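Local atomic coordinates of IroE-like serine hydrolase (Shewanella oneidensis, PDB entry 3GFF), a protein that is a probable serine hydrolase of the alpha/beta-hydrolase fold that is likely to act on ester bonds. Residues 71-76 with 261-266; 168-173 with 218-223; 201-206 with 239-244; 266-271 with 300-305. All blocks are in the same frame, centred on the assembly; numbering follows the deposited sequence.

Overall arrangement
Contacts 2 and 3 gather round a probable active site, whereas contacts 1 and 4 lie toward the C-terminal helices. Contacts 2 and 3 are side by side, their centres about 10 Å apart, and are joined where D169 OD1 probably accepts a hydrogen bond from A202 N at 3.0 Å. D169 belongs to a Ser-His-Asp constellation with S145 and H247 that is consistent with a catalytic triad, and an imidazole, probably from the crystallisation liquor, is bonded to S171 OG beside S145. Contact 1 is centred about 26 Å from contact 2, and contact 4 about 37 Å from it, on the opposite side of the chain's centre. Contacts 1 and 4 share F266, and their centres are about 11 Å apart.

Contact 1: 71-76 with 261-266; sequences PQIPKV and HLFKDF
The loop leading into strand 77-81 of the alpha/beta-hydrolase sheet packs on helix 250-263, with P74 and I73 set against F263 of that helix. The join is a proline CH-pi contact. P74 CD sits over one face of the F263 ring, 3.7 Å from its centroid and 26° off the ring normal, nearest to the root of the ring. I73 comes in beside the ring's base, its CB 4.0 Å from F263 CD2, while V76 CG1 reaches the far end more loosely, 4.5 Å from F263 CZ. The other face is covered from within the same segment by L262 CD2. F266 then adds a T-shaped stack: F263 presents its edge, with CD1 3.6 Å above the centre of the F266 ring. A chi1 of -67°, which keeps CG beside the backbone N, lays the F263 ring against P74 CD. An alanine at F263 would strip away the whole ring and is likely to leave P74 and F266 without their shared partner, opening a gap between loop and helix. I73 also packs on L62 and L65 of helix 51-65, and V76 on V46 of strand 43-48, making this an apolar join of strand-entry loop and flanking helix, as in layered alpha/beta folds.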
loop_
_atom_site.group_PDB
_atom_site.type_symbol
_atom_site.label_atom_id
_atom_site.label_comp_id
_atom_site.label_asym_id
_atom_site.label_seq_id
_atom_site.Cartn_x
_atom_site.Cartn_y
_atom_site.Cartn_z
ATOM N N PRO A 71 -12.386 8.296 6.393
ATOM C CA PRO A 71 -11.656 8.047 5.161
ATOM C C PRO A 71 -10.519 9.055 4.960
ATOM O O PRO A 71 -10.662 10.226 5.298
ATOM C CB PRO A 71 -12.737 8.150 4.076
ATOM C CG PRO A 71 -13.856 8.910 4.686
ATOM C CD PRO A 71 -13.801 8.628 6.148
ATOM N N GLN A 72 -9.398 8.577 4.434
ATOM C CA GLN A 72 -8.211 9.378 4.264
ATOM C C GLN A 72 -8.256 10.140 2.957
ATOM O O GLN A 72 -7.638 11.204 2.827
ATOM C CB GLN A 72 -6.973 8.481 4.349
ATOM C CG GLN A 72 -6.888 7.733 5.685
ATOM C CD GLN A 72 -6.744 8.671 6.872
ATOM O OE1 GLN A 72 -5.757 9.399 6.982
ATOM N NE2 GLN A 72 -7.712 8.641 7.772
ATOM N N ILE A 73 -8.944 9.589 1.963
ATOM C CA ILE A 73 -9.123 10.317 0.730
ATOM C C ILE A 73 -10.602 10.194 0.404
ATOM O O ILE A 73 -11.278 9.356 0.990
ATOM C CB ILE A 73 -8.189 9.818 -0.390
ATOM C CG1 ILE A 73 -8.497 8.371 -0.786
ATOM C CG2 ILE A 73 -6.714 9.961 0.016
ATOM C CD1 ILE A 73 -7.639 7.857 -1.942
ATOM N N PRO A 74 -11.129 11.045 -0.493
ATOM C CA PRO A 74 -12.528 10.887 -0.857
ATOM C C PRO A 74 -12.746 9.707 -1.812
ATOM O O PRO A 74 -11.784 9.095 -2.316
ATOM C CB PRO A 74 -12.879 12.224 -1.518
ATOM C CG PRO A 74 -11.623 12.810 -1.958
ATOM C CD PRO A 74 -10.495 12.172 -1.192
ATOM N N LYS A 75 -14.009 9.388 -2.046
ATOM C CA LYS A 75 -14.367 8.336 -2.989
ATOM C C LYS A 75 -14.052 8.783 -4.425
ATOM O O LYS A 75 -14.245 9.916 -4.759
ATOM C CB LYS A 75 -15.856 8.016 -2.844
ATOM C CG LYS A 75 -16.273 7.449 -1.463
ATOM C CD LYS A 75 -15.787 6.059 -1.300
ATOM C CE LYS A 75 -16.370 5.343 -0.059
ATOM N NZ LYS A 75 -15.926 5.925 1.232
ATOM N N VAL A 76 -13.532 7.896 -5.264
ATOM C CA VAL A 76 -13.247 8.225 -6.665
ATOM C C VAL A 76 -13.689 7.087 -7.593
ATOM O O VAL A 76 -13.935 5.980 -7.132
ATOM C CB VAL A 76 -11.751 8.437 -6.905
ATOM C CG1 VAL A 76 -11.208 9.579 -5.993
ATOM C CG2 VAL A 76 -10.970 7.123 -6.663
ATOM N N HIS A 261 -1.473 13.369 -0.303
ATOM C CA HIS A 261 -1.101 14.763 -0.381
ATOM C C HIS A 261 -2.113 15.564 -1.225
ATOM O O HIS A 261 -2.531 16.657 -0.846
ATOM C CB HIS A 261 0.284 14.884 -0.999
ATOM C CG HIS A 261 0.670 16.288 -1.306
ATOM N ND1 HIS A 261 1.020 17.180 -0.320
ATOM C CD2 HIS A 261 0.731 16.967 -2.477
ATOM C CE1 HIS A 261 1.303 18.349 -0.868
ATOM N NE2 HIS A 261 1.134 18.252 -2.170
ATOM N N LEU A 262 -2.534 15.001 -2.357
ATOM C CA LEU A 262 -3.525 15.666 -3.200
ATOM C C LEU A 262 -4.829 15.958 -2.469
ATOM O O LEU A 262 -5.402 17.027 -2.630
ATOM C CB LEU A 262 -3.850 14.820 -4.446
ATOM C CG LEU A 262 -4.812 15.489 -5.432
ATOM C CD1 LEU A 262 -4.134 16.721 -6.128
ATOM C CD2 LEU A 262 -5.301 14.452 -6.486
ATOM N N PHE A 263 -5.295 15.005 -1.666
ATOM C CA PHE A 263 -6.575 15.135 -0.954
ATOM C C PHE A 263 -6.520 15.507 0.522
ATOM O O PHE A 263 -7.550 15.500 1.220
ATOM C CB PHE A 263 -7.362 13.839 -1.115
ATOM C CG PHE A 263 -7.808 13.601 -2.515
ATOM C CD1 PHE A 263 -8.671 14.491 -3.136
ATOM C CD2 PHE A 263 -7.394 12.486 -3.215
ATOM C CE1 PHE A 263 -9.096 14.264 -4.431
ATOM C CE2 PHE A 263 -7.815 12.264 -4.482
ATOM C CZ PHE A 263 -8.654 13.145 -5.098
ATOM N N LYS A 264 -5.328 15.868 0.971
ATOM C CA LYS A 264 -5.042 16.214 2.341
ATOM C C LYS A 264 -5.993 17.252 2.934
ATOM O O LYS A 264 -6.601 17.032 3.985
ATOM C CB LYS A 264 -3.591 16.725 2.414
ATOM C CG LYS A 264 -3.028 16.944 3.819
ATOM C CD LYS A 264 -1.532 17.421 3.779
ATOM C CE LYS A 264 -0.641 16.518 2.877
ATOM N NZ LYS A 264 0.854 16.584 3.094
ATOM N N ASP A 265 -6.156 18.376 2.237
ATOM C CA ASP A 265 -6.952 19.471 2.778
ATOM C C ASP A 265 -8.475 19.333 2.631
ATOM O O ASP A 265 -9.195 20.273 2.958
ATOM C CB ASP A 265 -6.472 20.777 2.157
ATOM C CG ASP A 265 -5.043 21.057 2.463
ATOM O OD1 ASP A 265 -4.583 20.762 3.584
ATOM O OD2 ASP A 265 -4.355 21.588 1.572
ATOM N N PHE A 266 -8.944 18.172 2.156
ATOM C CA PHE A 266 -10.385 17.910 1.917
ATOM C C PHE A 266 -11.103 17.443 3.155
ATOM O O PHE A 266 -12.342 17.479 3.207
ATOM C CB PHE A 266 -10.591 16.834 0.845
ATOM C CG PHE A 266 -10.315 17.285 -0.557
ATOM C CD1 PHE A 266 -9.066 17.762 -0.932
ATOM C CD2 PHE A 266 -11.291 17.161 -1.534
ATOM C CE1 PHE A 266 -8.816 18.143 -2.217
ATOM C CE2 PHE A 266 -11.035 17.526 -2.838
ATOM C CZ PHE A 266 -9.787 18.011 -3.183
#

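Contact 2: 168-173 with 218-223; sequences LDTSLW and DLNLAF. With IMD (imidazole), chain D.
One side-chain amide, that of N220, serves both backbone polar groups of T170, the carbonyl directly and the N-H through a water. N220 ND2 donates to T170 O at 2.9 Å in a nearly straight bond (175°), lying in the carbonyl plane and in the plane of its own amide. N220 OD1 meets a water at 2.7 Å, and the same water accepts from T170 N. A second bond from ND2 to H216 O helps to fix the amide's rotation. Beyond it the contact is apolar: L172 CD1 lies 3.9 Å from F223 CB, the two side chains crossing at about a right angle, and L219 CD2 presses on W173 CA at 3.4 Å. The loop thus held carries D169, whose OD2 bonds to H247 ND1, and S171, whose OG accepts from imidazole N1 at 3.2 Å and also bonds to S145 OG. Helix 215-230 backs the loop after strand 164-168, with helix 146-156 against T170 and F223, helix 178-189 against L172 and L219, and strand 195-201 touching N220.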
loop_
_atom_site.group_PDB
_atom_site.type_symbol
_atom_site.label_atom_id
_atom_site.label_comp_id
_atom_site.label_asym_id
_atom_site.label_seq_id
_atom_site.Cartn_x
_atom_site.Cartn_y
_atom_site.Cartn_z
ATOM N N LEU A 168 5.275 9.017 -11.176
ATOM C CA LEU A 168 5.972 8.082 -10.287
ATOM C C LEU A 168 7.222 7.477 -10.962
ATOM O O LEU A 168 7.151 6.583 -11.793
ATOM C CB LEU A 168 4.994 6.994 -9.819
ATOM C CG LEU A 168 3.628 7.513 -9.289
ATOM C CD1 LEU A 168 2.645 6.360 -8.900
ATOM C CD2 LEU A 168 3.863 8.510 -8.150
ATOM N N ASP A 169 8.352 8.019 -10.571
ATOM C CA ASP A 169 9.681 7.661 -11.064
ATOM C C ASP A 169 9.729 7.746 -12.564
ATOM O O ASP A 169 10.086 6.811 -13.248
ATOM C CB ASP A 169 10.114 6.304 -10.563
ATOM C CG ASP A 169 11.588 6.263 -10.254
ATOM O OD1 ASP A 169 12.101 7.291 -9.761
ATOM O OD2 ASP A 169 12.215 5.215 -10.476
ATOM N N THR A 170 9.362 8.910 -13.057
ATOM C CA THR A 170 9.287 9.196 -14.508
ATOM C C THR A 170 10.585 8.832 -15.237
ATOM O O THR A 170 11.678 9.161 -14.756
ATOM C CB THR A 170 9.023 10.687 -14.715
ATOM O OG1 THR A 170 7.840 11.040 -13.985
ATOM C CG2 THR A 170 8.852 11.051 -16.227
ATOM N N SER A 171 10.446 8.161 -16.382
ATOM C CA SER A 171 11.584 7.769 -17.215
ATOM C C SER A 171 12.076 8.987 -18.065
ATOM O O SER A 171 12.022 8.955 -19.301
ATOM C CB SER A 171 11.158 6.613 -18.132
ATOM O OG SER A 171 10.638 5.501 -17.389
ATOM N N LEU A 172 12.546 10.036 -17.387
ATOM C CA LEU A 172 13.043 11.253 -18.023
ATOM C C LEU A 172 14.292 10.989 -18.864
ATOM O O LEU A 172 14.661 11.811 -19.706
ATOM C CB LEU A 172 13.342 12.356 -16.971
ATOM C CG LEU A 172 12.149 12.949 -16.188
ATOM C CD1 LEU A 172 12.602 14.010 -15.110
ATOM C CD2 LEU A 172 11.197 13.613 -17.151
ATOM N N TRP A 173 14.976 9.877 -18.609
ATOM C CA TRP A 173 16.121 9.492 -19.427
ATOM C C TRP A 173 15.729 9.254 -20.907
ATOM O O TRP A 173 16.573 9.370 -21.831
ATOM C CB TRP A 173 16.804 8.256 -18.851
ATOM C CG TRP A 173 15.913 7.063 -18.806
ATOM C CD1 TRP A 173 15.191 6.637 -17.745
ATOM C CD2 TRP A 173 15.609 6.164 -19.891
ATOM N NE1 TRP A 173 14.481 5.508 -18.078
ATOM C CE2 TRP A 173 14.704 5.208 -19.395
ATOM C CE3 TRP A 173 16.018 6.079 -21.228
ATOM C CZ2 TRP A 173 14.199 4.176 -20.177
ATOM C CZ3 TRP A 173 15.506 5.069 -22.016
ATOM C CH2 TRP A 173 14.608 4.119 -21.480
ATOM N N ASP A 218 19.173 10.821 -11.050
ATOM C CA ASP A 218 19.706 12.185 -11.095
ATOM C C ASP A 218 18.871 13.111 -11.979
ATOM O O ASP A 218 18.635 14.259 -11.601
ATOM C CB ASP A 218 21.194 12.192 -11.483
ATOM C CG ASP A 218 22.030 11.375 -10.544
ATOM O OD1 ASP A 218 21.594 11.218 -9.391
ATOM O OD2 ASP A 218 23.111 10.877 -10.942
ATOM N N LEU A 219 18.403 12.613 -13.127
ATOM C CA LEU A 219 17.488 13.371 -14.004
ATOM C C LEU A 219 16.245 13.792 -13.256
ATOM O O LEU A 219 15.793 14.924 -13.426
ATOM C CB LEU A 219 17.084 12.567 -15.260
ATOM C CG LEU A 219 17.884 12.843 -16.554
ATOM C CD1 LEU A 219 19.305 13.231 -16.315
ATOM C CD2 LEU A 219 17.801 11.717 -17.516
ATOM N N ASN A 220 15.695 12.882 -12.448
ATOM C CA ASN A 220 14.513 13.186 -11.632
ATOM C C ASN A 220 14.736 14.230 -10.536
ATOM O O ASN A 220 13.926 15.140 -10.382
ATOM C CB ASN A 220 13.896 11.922 -11.008
ATOM C CG ASN A 220 12.922 11.216 -11.952
ATOM O OD1 ASN A 220 11.734 11.498 -11.919
ATOM N ND2 ASN A 220 13.422 10.343 -12.803
ATOM N N LEU A 221 15.806 14.050 -9.752
ATOM C CA LEU A 221 16.135 14.941 -8.647
ATOM C C LEU A 221 16.443 16.382 -9.085
ATOM O O LEU A 221 16.100 17.333 -8.377
ATOM C CB LEU A 221 17.346 14.395 -7.879
ATOM C CG LEU A 221 17.202 13.112 -7.063
ATOM C CD1 LEU A 221 18.615 12.644 -6.618
ATOM C CD2 LEU A 221 16.295 13.320 -5.863
ATOM N N ALA A 222 17.128 16.516 -10.223
ATOM C CA ALA A 222 17.488 17.801 -10.770
ATOM C C ALA A 222 16.293 18.539 -11.346
ATOM O O ALA A 222 16.248 19.784 -11.300
ATOM C CB ALA A 222 18.603 17.641 -11.859
ATOM N N PHE A 223 15.335 17.792 -11.896
ATOM C CA PHE A 223 14.142 18.414 -12.498
ATOM C C PHE A 223 13.217 18.922 -11.389
ATOM O O PHE A 223 12.649 20.021 -11.509
ATOM C CB PHE A 223 13.450 17.449 -13.485
ATOM C CG PHE A 223 12.285 18.038 -14.201
ATOM C CD1 PHE A 223 12.467 19.050 -15.142
ATOM C CD2 PHE A 223 11.008 17.578 -13.969
ATOM C CE1 PHE A 223 11.388 19.623 -15.789
ATOM C CE2 PHE A 223 9.927 18.146 -14.629
ATOM C CZ PHE A 223 10.128 19.158 -15.546
HETATM N N1 IMD D . 12.678 3.029 -17.025
HETATM C C2 IMD D . 13.534 3.190 -15.976
HETATM N N3 IMD D . 14.048 1.974 -15.631
HETATM C C4 IMD D . 13.498 1.036 -16.451
HETATM C C5 IMD D . 12.639 1.708 -17.337
HETATM O O HOH W 1 9.069 11.420 -11.485
#

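Contact 3: 201-206 with 239-244; sequences IANNPL and AKYYPE
I201 and Y241 form a parallel beta bridge in which I201 uses both backbone polar groups: I201 N donates to K240 O at 2.9 Å, and I201 O accepts from Y242 N at 2.7 Å. The same carbonyl receives a CA-H...O contact from Y241. The side chains of I201 and Y241 share one face of the sheet, where I201 CG2 lies 4.1 Å from Y241 CD1 and I201 CD1 meets A239 CB. Past the bridge the strand pairing gives way to a side-chain link: N203 ND2 donates to P243 O at 3.0 Å, on a lone pair (C=O...N angle 128°). The amide of N203 reaches that carbonyl, beside Y241, because a chi1 of -171° swings CG away from the backbone N. The Y241 ring is turned so that A202 O stands at its edge, 3.5 Å from CE1, while P243 N lies over its centre. K217 NZ bonds to both N203 OD1 and Y241 OH, linking the pair to one lysine. Y242 OH is bonded to D257 of helix 250-263. The paired strands 195-201 and 235-241, the latter outermost within this chain, thus lie between helix 215-230, against I201 and A239, and helix 250-263, against A202 and Y242.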
loop_
_atom_site.group_PDB
_atom_site.type_symbol
_atom_site.label_atom_id
_atom_site.label_comp_id
_atom_site.label_asym_id
_atom_site.label_seq_id
_atom_site.Cartn_x
_atom_site.Cartn_y
_atom_site.Cartn_z
ATOM N N ILE A 201 10.241 9.937 -6.443
ATOM C CA ILE A 201 11.576 9.712 -6.961
ATOM C C ILE A 201 12.215 8.581 -6.163
ATOM O O ILE A 201 12.470 8.740 -4.964
ATOM C CB ILE A 201 12.473 10.996 -6.880
ATOM C CG1 ILE A 201 11.780 12.177 -7.549
ATOM C CG2 ILE A 201 13.860 10.726 -7.524
ATOM C CD1 ILE A 201 12.475 13.565 -7.370
ATOM N N ALA A 202 12.463 7.444 -6.832
ATOM C CA ALA A 202 13.046 6.274 -6.189
ATOM C C ALA A 202 14.587 6.285 -6.267
ATOM O O ALA A 202 15.176 7.243 -6.742
ATOM C CB ALA A 202 12.464 4.979 -6.797
ATOM N N ASN A 203 15.219 5.205 -5.796
ATOM C CA ASN A 203 16.676 5.060 -5.761
ATOM C C ASN A 203 17.128 3.775 -6.513
ATOM O O ASN A 203 17.770 2.895 -5.927
ATOM C CB ASN A 203 17.112 5.031 -4.287
ATOM C CG ASN A 203 18.641 5.113 -4.104
ATOM O OD1 ASN A 203 19.348 5.588 -4.973
ATOM N ND2 ASN A 203 19.135 4.617 -2.982
ATOM N N ASN A 204 16.768 3.649 -7.795
ATOM C CA ASN A 204 17.087 2.431 -8.577
ATOM C C ASN A 204 18.591 2.403 -8.888
ATOM O O ASN A 204 19.136 3.428 -9.342
ATOM C CB ASN A 204 16.308 2.410 -9.885
ATOM C CG ASN A 204 16.177 1.011 -10.482
ATOM O OD1 ASN A 204 15.580 0.130 -9.872
ATOM N ND2 ASN A 204 16.665 0.829 -11.702
ATOM N N PRO A 205 19.273 1.267 -8.612
ATOM C CA PRO A 205 20.718 1.166 -8.905
ATOM C C PRO A 205 21.053 1.097 -10.385
ATOM O O PRO A 205 22.214 1.246 -10.769
ATOM C CB PRO A 205 21.119 -0.142 -8.223
ATOM C CG PRO A 205 19.823 -0.940 -8.183
ATOM C CD PRO A 205 18.753 0.045 -7.982
ATOM N N LEU A 206 20.038 0.902 -11.213
ATOM C CA LEU A 206 20.234 0.809 -12.644
ATOM C C LEU A 206 19.559 1.900 -13.439
ATOM O O LEU A 206 18.492 2.406 -13.082
ATOM C CB LEU A 206 19.701 -0.527 -13.145
ATOM C CG LEU A 206 20.213 -1.820 -12.549
ATOM C CD1 LEU A 206 19.511 -2.981 -13.265
ATOM C CD2 LEU A 206 21.722 -1.875 -12.717
ATOM N N ALA A 239 7.547 16.965 -4.543
ATOM C CA ALA A 239 8.278 15.740 -4.812
ATOM C C ALA A 239 8.683 15.074 -3.492
ATOM O O ALA A 239 8.784 15.745 -2.458
ATOM C CB ALA A 239 9.545 16.023 -5.663
ATOM N N LYS A 240 8.825 13.760 -3.528
ATOM C CA LYS A 240 9.339 13.000 -2.401
ATOM C C LYS A 240 10.324 11.980 -2.935
ATOM O O LYS A 240 10.039 11.285 -3.893
ATOM C CB LYS A 240 8.239 12.336 -1.563
ATOM C CG LYS A 240 8.821 11.513 -0.379
ATOM C CD LYS A 240 7.793 10.894 0.577
ATOM C CE LYS A 240 7.581 11.703 1.864
ATOM N NZ LYS A 240 6.615 10.985 2.741
ATOM N N TYR A 241 11.508 11.952 -2.336
ATOM C CA TYR A 241 12.566 10.998 -2.664
ATOM C C TYR A 241 12.480 9.808 -1.694
ATOM O O TYR A 241 12.350 9.981 -0.483
ATOM C CB TYR A 241 13.957 11.679 -2.592
ATOM C CG TYR A 241 15.135 10.696 -2.683
ATOM C CD1 TYR A 241 15.306 9.899 -3.824
ATOM C CD2 TYR A 241 16.058 10.584 -1.651
ATOM C CE1 TYR A 241 16.345 9.017 -3.929
ATOM C CE2 TYR A 241 17.132 9.683 -1.738
ATOM C CZ TYR A 241 17.263 8.911 -2.907
ATOM O OH TYR A 241 18.290 8.020 -3.043
ATOM N N TYR A 242 12.582 8.603 -2.252
ATOM C CA TYR A 242 12.492 7.341 -1.515
ATOM C C TYR A 242 13.794 6.535 -1.653
ATOM O O TYR A 242 13.930 5.703 -2.564
ATOM C CB TYR A 242 11.324 6.515 -2.075
ATOM C CG TYR A 242 9.947 7.168 -1.963
ATOM C CD1 TYR A 242 9.447 7.973 -2.975
ATOM C CD2 TYR A 242 9.133 6.924 -0.855
ATOM C CE1 TYR A 242 8.186 8.550 -2.870
ATOM C CE2 TYR A 242 7.901 7.478 -0.738
ATOM C CZ TYR A 242 7.415 8.277 -1.762
ATOM O OH TYR A 242 6.181 8.847 -1.607
ATOM N N PRO A 243 14.743 6.736 -0.749
ATOM C CA PRO A 243 16.025 6.025 -0.907
ATOM C C PRO A 243 15.920 4.495 -0.774
ATOM O O PRO A 243 16.772 3.782 -1.299
ATOM C CB PRO A 243 16.881 6.594 0.242
ATOM C CG PRO A 243 15.898 7.023 1.267
ATOM C CD PRO A 243 14.712 7.542 0.486
ATOM N N GLU A 244 14.861 4.004 -0.111
ATOM C CA GLU A 244 14.701 2.563 0.101
ATOM C C GLU A 244 13.741 1.962 -0.884
ATOM O O GLU A 244 13.215 0.911 -0.649
ATOM C CB GLU A 244 14.258 2.279 1.534
ATOM C CG GLU A 244 15.114 2.975 2.611
ATOM C CD GLU A 244 16.593 2.650 2.510
ATOM O OE1 GLU A 244 16.924 1.508 2.120
ATOM O OE2 GLU A 244 17.439 3.536 2.831
#

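Contact 4: 266-271 with 300-305; sequences FAIDIY and QYLEQL
Y301 meets the loop first, its phenolic oxygen capturing a backbone N-H: I268 N donates to Y301 OH at 2.8 Å, almost straight at 176°. The N-H arrives at the edge of the ring, close to its plane, while A267 CA passes 3.5 Å from the same oxygen. The Y301 ring extends from the helix to the loop because its CG stands opposite the backbone N (chi1 -177°), and there its CE2 also lies 4.0 Å from I268 CG1. A phenylalanine in place of Y301 would lack this hydroxyl and would probably leave the I268 N-H without this acceptor, weakening the hold of the helix on the loop. Next, L302 turns its end toward the loop, and CD2 touches I268 CD1 at 4.2 Å. Helix 299-311, to which these residues belong, lies against the loop between helices 250-263 and 277-291, in the helical part of the chain that follows the last strand of the alpha/beta-hydrolase sheet. One turn after Y301, L305 brings CD1 to 3.8 Å from I268 CG2, and the same methyl lies over a face of the Y301 ring, offset toward its rim. L305 N also bonds to Y301 O along the helix. From helix 277-291, V280 and Q283 touch I268 as well, and Q283 NE2 donates to A267 O.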
loop_
_atom_site.group_PDB
_atom_site.type_symbol
_atom_site.label_atom_id
_atom_site.label_comp_id
_atom_site.label_asym_id
_atom_site.label_seq_id
_atom_site.Cartn_x
_atom_site.Cartn_y
_atom_site.Cartn_z
ATOM N N PHE A 266 -8.944 18.172 2.156
ATOM C CA PHE A 266 -10.385 17.910 1.917
ATOM C C PHE A 266 -11.103 17.443 3.155
ATOM O O PHE A 266 -12.342 17.479 3.207
ATOM C CB PHE A 266 -10.591 16.834 0.845
ATOM C CG PHE A 266 -10.315 17.285 -0.557
ATOM C CD1 PHE A 266 -9.066 17.762 -0.932
ATOM C CD2 PHE A 266 -11.291 17.161 -1.534
ATOM C CE1 PHE A 266 -8.816 18.143 -2.217
ATOM C CE2 PHE A 266 -11.035 17.526 -2.838
ATOM C CZ PHE A 266 -9.787 18.011 -3.183
ATOM N N ALA A 267 -10.320 16.954 4.120
ATOM C CA ALA A 267 -10.825 16.476 5.417
ATOM C C ALA A 267 -11.436 17.608 6.262
ATOM O O ALA A 267 -10.913 18.714 6.333
ATOM C CB ALA A 267 -9.673 15.772 6.207
ATOM N N ILE A 268 -12.560 17.306 6.891
ATOM C CA ILE A 268 -13.289 18.242 7.748
ATOM C C ILE A 268 -13.209 17.666 9.163
ATOM O O ILE A 268 -13.724 16.569 9.426
ATOM C CB ILE A 268 -14.770 18.366 7.297
ATOM C CG1 ILE A 268 -14.868 19.030 5.916
ATOM C CG2 ILE A 268 -15.596 19.162 8.287
ATOM C CD1 ILE A 268 -16.301 18.960 5.310
ATOM N N ASP A 269 -12.544 18.385 10.059
ATOM C CA ASP A 269 -12.403 17.965 11.454
ATOM C C ASP A 269 -13.485 18.655 12.269
ATOM O O ASP A 269 -13.373 19.850 12.585
ATOM C CB ASP A 269 -11.022 18.375 11.949
ATOM C CG ASP A 269 -10.650 17.753 13.270
ATOM O OD1 ASP A 269 -11.519 17.235 14.015
ATOM O OD2 ASP A 269 -9.448 17.786 13.558
ATOM N N ILE A 270 -14.527 17.909 12.634
ATOM C CA ILE A 270 -15.644 18.506 13.362
ATOM C C ILE A 270 -15.389 18.651 14.864
ATOM O O ILE A 270 -16.339 18.592 15.628
ATOM C CB ILE A 270 -16.972 17.710 13.142
ATOM N N TYR A 271 -14.129 18.858 15.285
ATOM C CA TYR A 271 -13.793 18.986 16.719
ATOM C C TYR A 271 -13.017 20.284 16.996
ATOM O O TYR A 271 -12.726 21.066 16.081
ATOM C CB TYR A 271 -13.021 17.737 17.200
ATOM C CG TYR A 271 -11.504 17.830 17.160
ATOM C CD1 TYR A 271 -10.842 18.686 16.265
ATOM C CD2 TYR A 271 -10.716 17.003 17.980
ATOM C CE1 TYR A 271 -9.461 18.764 16.228
ATOM C CE2 TYR A 271 -9.312 17.065 17.939
ATOM C CZ TYR A 271 -8.697 17.956 17.055
ATOM O OH TYR A 271 -7.317 18.053 16.981
ATOM N N GLN A 300 -21.585 11.830 0.469
ATOM C CA GLN A 300 -21.462 10.665 1.391
ATOM C C GLN A 300 -20.751 11.035 2.679
ATOM O O GLN A 300 -21.147 10.613 3.759
ATOM C CB GLN A 300 -20.571 9.552 0.808
ATOM C CG GLN A 300 -21.154 8.703 -0.248
ATOM C CD GLN A 300 -20.193 7.637 -0.688
ATOM O OE1 GLN A 300 -19.586 6.953 0.142
ATOM N NE2 GLN A 300 -20.056 7.472 -2.014
ATOM N N TYR A 301 -19.637 11.741 2.511
ATOM C CA TYR A 301 -18.767 12.196 3.591
ATOM C C TYR A 301 -19.540 13.057 4.569
ATOM O O TYR A 301 -19.475 12.831 5.763
ATOM C CB TYR A 301 -17.551 12.938 2.996
ATOM C CG TYR A 301 -16.508 13.405 3.994
ATOM C CD1 TYR A 301 -15.938 12.513 4.907
ATOM C CD2 TYR A 301 -16.048 14.726 3.990
ATOM C CE1 TYR A 301 -14.966 12.924 5.806
ATOM C CE2 TYR A 301 -15.076 15.158 4.893
ATOM C CZ TYR A 301 -14.539 14.249 5.796
ATOM O OH TYR A 301 -13.578 14.656 6.688
ATOM N N LEU A 302 -20.286 14.023 4.058
ATOM C CA LEU A 302 -21.099 14.881 4.900
ATOM C C LEU A 302 -22.090 14.053 5.692
ATOM O O LEU A 302 -22.230 14.242 6.893
ATOM C CB LEU A 302 -21.870 15.913 4.082
ATOM C CG LEU A 302 -21.090 17.053 3.454
ATOM C CD1 LEU A 302 -22.113 17.995 2.869
ATOM C CD2 LEU A 302 -20.223 17.758 4.501
ATOM N N GLU A 303 -22.768 13.144 5.000
ATOM C CA GLU A 303 -23.750 12.247 5.624
ATOM C C GLU A 303 -23.087 11.383 6.720
ATOM O O GLU A 303 -23.709 11.098 7.743
ATOM C CB GLU A 303 -24.437 11.376 4.572
ATOM N N GLN A 304 -21.836 10.978 6.501
ATOM C CA GLN A 304 -21.081 10.230 7.515
ATOM C C GLN A 304 -20.881 11.110 8.735
ATOM O O GLN A 304 -21.144 10.677 9.859
ATOM C CB GLN A 304 -19.701 9.794 7.003
ATOM C CG GLN A 304 -19.694 8.800 5.834
ATOM C CD GLN A 304 -18.279 8.529 5.323
ATOM O OE1 GLN A 304 -17.297 8.933 5.948
ATOM N NE2 GLN A 304 -18.172 7.841 4.177
ATOM N N LEU A 305 -20.426 12.345 8.511
ATOM C CA LEU A 305 -20.201 13.306 9.607
ATOM C C LEU A 305 -21.478 13.654 10.419
ATOM O O LEU A 305 -21.424 13.732 11.645
ATOM C CB LEU A 305 -19.549 14.603 9.091
ATOM C CG LEU A 305 -18.152 14.606 8.484
ATOM C CD1 LEU A 305 -17.786 16.037 8.109
ATOM C CD2 LEU A 305 -17.095 14.000 9.419
#